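Local coordinates for protein probable O-methyltransferase (PDB 6JCL) that catalyses the metal-dependent transfer of a methyl group from S-adenosyl-L-methionine to a hydroxyl of catechol-like compounds, and works as a homodimer, at residues Arg186-Leu189 and Gln190-Glu194; Gly49-Leu52 and Cys53-Gly57. All coordinates share one frame; numbering follows the deposited sequence.

How the contacts relate
Contacts 1 and 2 are single helical stretches in one class I methyltransferase domain, the first near the end of helix 180-194 and the second covering most of helix 46-58. Their centres lie 24 Å apart and their nearest atoms about 11 Å, so they do not touch. Contact 2 lies beside the cofactor: the side chain of Leu52 is about 6 Å from the bound S-adenosyl-L-homocysteine. In contact 1 the side chain of Thr188 is about 9 Å from that of the metal ligand Asn166. Both helices pack on strand 212-219, through Met192 and Phe51, and both touch the second subunit of the homodimer.

Contact 1 of 2, residues Arg186-Leu189 and Gln190-Glu194; sequences RRTL and QMMGE
Arg186 and Gln190, one turn apart on helix 180-194 of this Rossmann-like methyltransferase, meet on the flank that faces the second subunit, where both pack on Phe15 of that chain. Arg186 is extended as far as NE, with CG anti to the backbone N (chi1 178°), while Gln190 sends its CG back over the preceding turn, 3.3 Å from the carbonyl O of Arg186. The guanidinium and amide planes are turned 63° from each other, and Arg186 NE comes only to 4.0 Å from Gln190 NE2. In the conformer described, a water joins them instead, accepting from both NH1 of Arg186 and NE2 of Gln190, while NH2 of Arg186 is held by the carbonyl of Ile173.

On the buried side Thr188 and Met192 lie alongside each other and point the same way. Thr188 turns OG1 back to the carbonyl O of Ala184 and to ND2 of Asn145, leaving CG2 to meet the methionine. Met192 also packs on Ala215 and Ala217 of strand 212-219. Its CG sits 3.2 Å from the carbonyl O of Thr188, and its SD rests 3.9 Å from CG2 of Thr188.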
# COMPACT_ATOMS: atom_id res chain seq x y z
N ARG A 186 -10.92 -16.09 -1.73
CA ARG A 186 -10.08 -17.09 -1.07
C ARG A 186 -9.25 -17.86 -2.09
O ARG A 186 -8.05 -18.08 -1.88
CB ARG A 186 -10.95 -18.05 -0.25
CG ARG A 186 -10.16 -19.16 0.44
CD ARG A 186 -11.10 -20.14 1.14
NE ARG A 186 -10.40 -21.26 1.77
CZ ARG A 186 -9.96 -21.25 3.02
NH1 ARG A 186 -9.35 -22.31 3.53
NH2 ARG A 186 -10.12 -20.16 3.77
N ARG A 187 -9.87 -18.26 -3.21
CA ARG A 187 -9.14 -18.98 -4.25
C ARG A 187 -8.09 -18.08 -4.88
O ARG A 187 -7.00 -18.55 -5.23
CB ARG A 187 -10.11 -19.49 -5.32
CG ARG A 187 -9.40 -20.19 -6.48
CD ARG A 187 -10.25 -20.30 -7.74
NE ARG A 187 -9.48 -20.85 -8.86
CZ ARG A 187 -9.76 -20.65 -10.14
NH1 ARG A 187 -10.81 -19.92 -10.49
NH2 ARG A 187 -9.00 -21.19 -11.08
N THR A 188 -8.41 -16.79 -5.05
CA THR A 188 -7.44 -15.85 -5.60
C THR A 188 -6.20 -15.78 -4.73
O THR A 188 -5.07 -15.82 -5.23
CB THR A 188 -8.09 -14.47 -5.71
OG1 THR A 188 -9.17 -14.51 -6.65
CG2 THR A 188 -7.07 -13.38 -6.14
N LEU A 189 -6.40 -15.64 -3.42
CA LEU A 189 -5.27 -15.54 -2.50
C LEU A 189 -4.44 -16.82 -2.50
O LEU A 189 -3.20 -16.78 -2.46
CB LEU A 189 -5.78 -15.21 -1.09
CG LEU A 189 -6.41 -13.82 -0.92
CD1 LEU A 189 -7.15 -13.76 0.42
CD2 LEU A 189 -5.33 -12.75 -0.98
N GLN A 190 -5.11 -17.97 -2.53
CA GLN A 190 -4.37 -19.23 -2.56
C GLN A 190 -3.57 -19.36 -3.85
O GLN A 190 -2.41 -19.80 -3.83
CB GLN A 190 -5.34 -20.39 -2.38
CG GLN A 190 -5.88 -20.42 -0.95
CD GLN A 190 -6.89 -21.54 -0.73
OE1 GLN A 190 -7.75 -21.78 -1.57
NE2 GLN A 190 -6.77 -22.22 0.40
N MET A 191 -4.14 -18.92 -4.98
CA MET A 191 -3.42 -18.99 -6.24
C MET A 191 -2.20 -18.07 -6.22
O MET A 191 -1.12 -18.48 -6.67
CB MET A 191 -4.36 -18.62 -7.40
CG MET A 191 -3.67 -18.57 -8.76
SD MET A 191 -3.15 -16.87 -9.16
CE MET A 191 -2.93 -17.05 -10.94
N MET A 192 -2.35 -16.87 -5.67
CA MET A 192 -1.23 -15.93 -5.66
C MET A 192 -0.11 -16.44 -4.76
O MET A 192 1.08 -16.31 -5.10
CB MET A 192 -1.69 -14.53 -5.21
CG MET A 192 -2.67 -13.88 -6.18
SD MET A 192 -3.31 -12.29 -5.63
CE MET A 192 -1.92 -11.25 -6.03
N GLY A 193 -0.46 -17.06 -3.63
CA GLY A 193 0.57 -17.58 -2.75
C GLY A 193 1.34 -18.71 -3.39
O GLY A 193 2.54 -18.87 -3.15
N GLU A 194 0.66 -19.53 -4.19
CA GLU A 194 1.29 -20.69 -4.79
C GLU A 194 2.03 -20.38 -6.08
O GLU A 194 2.87 -21.17 -6.51
CB GLU A 194 0.23 -21.76 -5.06
CG GLU A 194 -0.22 -22.50 -3.82
CD GLU A 194 -1.34 -23.50 -4.09
OE1 GLU A 194 -2.02 -23.36 -5.13
OE2 GLU A 194 -1.53 -24.42 -3.27
O HOH W 1 -8.89 -24.11 0.91

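Contact 2 of 2, residues Gly49-Leu52 and Cys53-Gly57; sequences GKFL and CLLAG
Five successive i to i+4 hydrogen bonds carry the backbone through residues 49-57, that from Ala56 N to Leu52 O being nearly straight at the hydrogen (171°). One turn apart, Phe51 and Leu55 stand side by side and point the same way, both with CG opposite the backbone N. CD2 of Leu55 touches CE2 of Phe51 at 4.1 Å, approaching the ring obliquely. The phenyl ring also meets that of Phe214, and Leu55 reaches Val161 and Val163 of strand 160-165.

Lys50 and Leu54 pair differently, their side chains crossing at an angle. CG of Lys50 packs 4.0 Å from CD1 of Leu54, whose CG lies 3.3 Å from the carbonyl O of Lys50. Beyond this apolar contact the lysine bends at chi2 (133°), and its buried NZ is gripped by the carbonyl of Leu20, a salt bridge to Asp199 and the carbonyl of Ala200, the last two of the second subunit. Leu52 and Ala56 face strand 133-138 through Phe137 and Leu135, and Leu52 and Cys53 also touch helix 73-82. Such a helix, buried against the parallel strands beside the cofactor pocket, belongs to the Rossmann-like fold of class I methyltransferases.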
# COMPACT_ATOMS: atom_id res chain seq x y z
N GLY A 49 -8.32 5.21 -3.84
CA GLY A 49 -7.94 5.72 -5.15
C GLY A 49 -6.63 6.48 -5.10
O GLY A 49 -5.74 6.27 -5.92
N LYS A 50 -6.47 7.33 -4.09
CA LYS A 50 -5.21 8.06 -3.97
C LYS A 50 -4.04 7.10 -3.79
O LYS A 50 -2.96 7.34 -4.32
CB LYS A 50 -5.29 9.05 -2.82
CG LYS A 50 -4.03 9.95 -2.75
CD LYS A 50 -4.46 11.38 -2.56
CE LYS A 50 -3.31 12.32 -2.78
NZ LYS A 50 -3.42 13.46 -1.87
N PHE A 51 -4.25 6.00 -3.04
CA PHE A 51 -3.20 4.99 -2.91
C PHE A 51 -2.78 4.45 -4.29
O PHE A 51 -1.58 4.32 -4.57
CB PHE A 51 -3.69 3.85 -1.99
CG PHE A 51 -2.75 2.68 -1.93
CD1 PHE A 51 -1.73 2.64 -0.98
CD2 PHE A 51 -2.86 1.63 -2.83
CE1 PHE A 51 -0.86 1.56 -0.92
CE2 PHE A 51 -1.99 0.55 -2.77
CZ PHE A 51 -0.99 0.52 -1.81
N LEU A 52 -3.75 4.13 -5.15
CA LEU A 52 -3.44 3.67 -6.51
C LEU A 52 -2.67 4.74 -7.28
O LEU A 52 -1.73 4.43 -8.01
CB LEU A 52 -4.70 3.34 -7.28
CG LEU A 52 -5.49 2.13 -6.81
CD1 LEU A 52 -6.78 2.10 -7.61
CD2 LEU A 52 -4.66 0.87 -7.02
N CYS A 53 -3.10 6.00 -7.15
CA CYS A 53 -2.40 7.11 -7.79
C CYS A 53 -0.94 7.20 -7.33
O CYS A 53 -0.01 7.30 -8.15
CB CYS A 53 -3.16 8.40 -7.47
SG CYS A 53 -2.38 9.90 -8.03
N LEU A 54 -0.72 7.15 -6.02
CA LEU A 54 0.64 7.29 -5.49
C LEU A 54 1.50 6.07 -5.81
O LEU A 54 2.72 6.21 -5.98
CB LEU A 54 0.57 7.53 -3.99
CG LEU A 54 -0.11 8.86 -3.60
CD1 LEU A 54 -0.16 9.00 -2.07
CD2 LEU A 54 0.55 10.09 -4.20
N LEU A 55 0.89 4.90 -5.88
CA LEU A 55 1.61 3.69 -6.27
C LEU A 55 2.10 3.80 -7.71
O LEU A 55 3.28 3.54 -8.01
CB LEU A 55 0.70 2.48 -6.10
CG LEU A 55 1.27 1.12 -6.46
CD1 LEU A 55 2.56 0.87 -5.69
CD2 LEU A 55 0.22 0.01 -6.16
N ALA A 56 1.21 4.22 -8.62
CA ALA A 56 1.64 4.45 -10.01
C ALA A 56 2.73 5.51 -10.08
O ALA A 56 3.71 5.36 -10.83
CB ALA A 56 0.44 4.86 -10.87
N GLY A 57 2.60 6.59 -9.30
CA GLY A 57 3.64 7.61 -9.29
C GLY A 57 4.95 7.11 -8.71
O GLY A 57 6.03 7.44 -9.22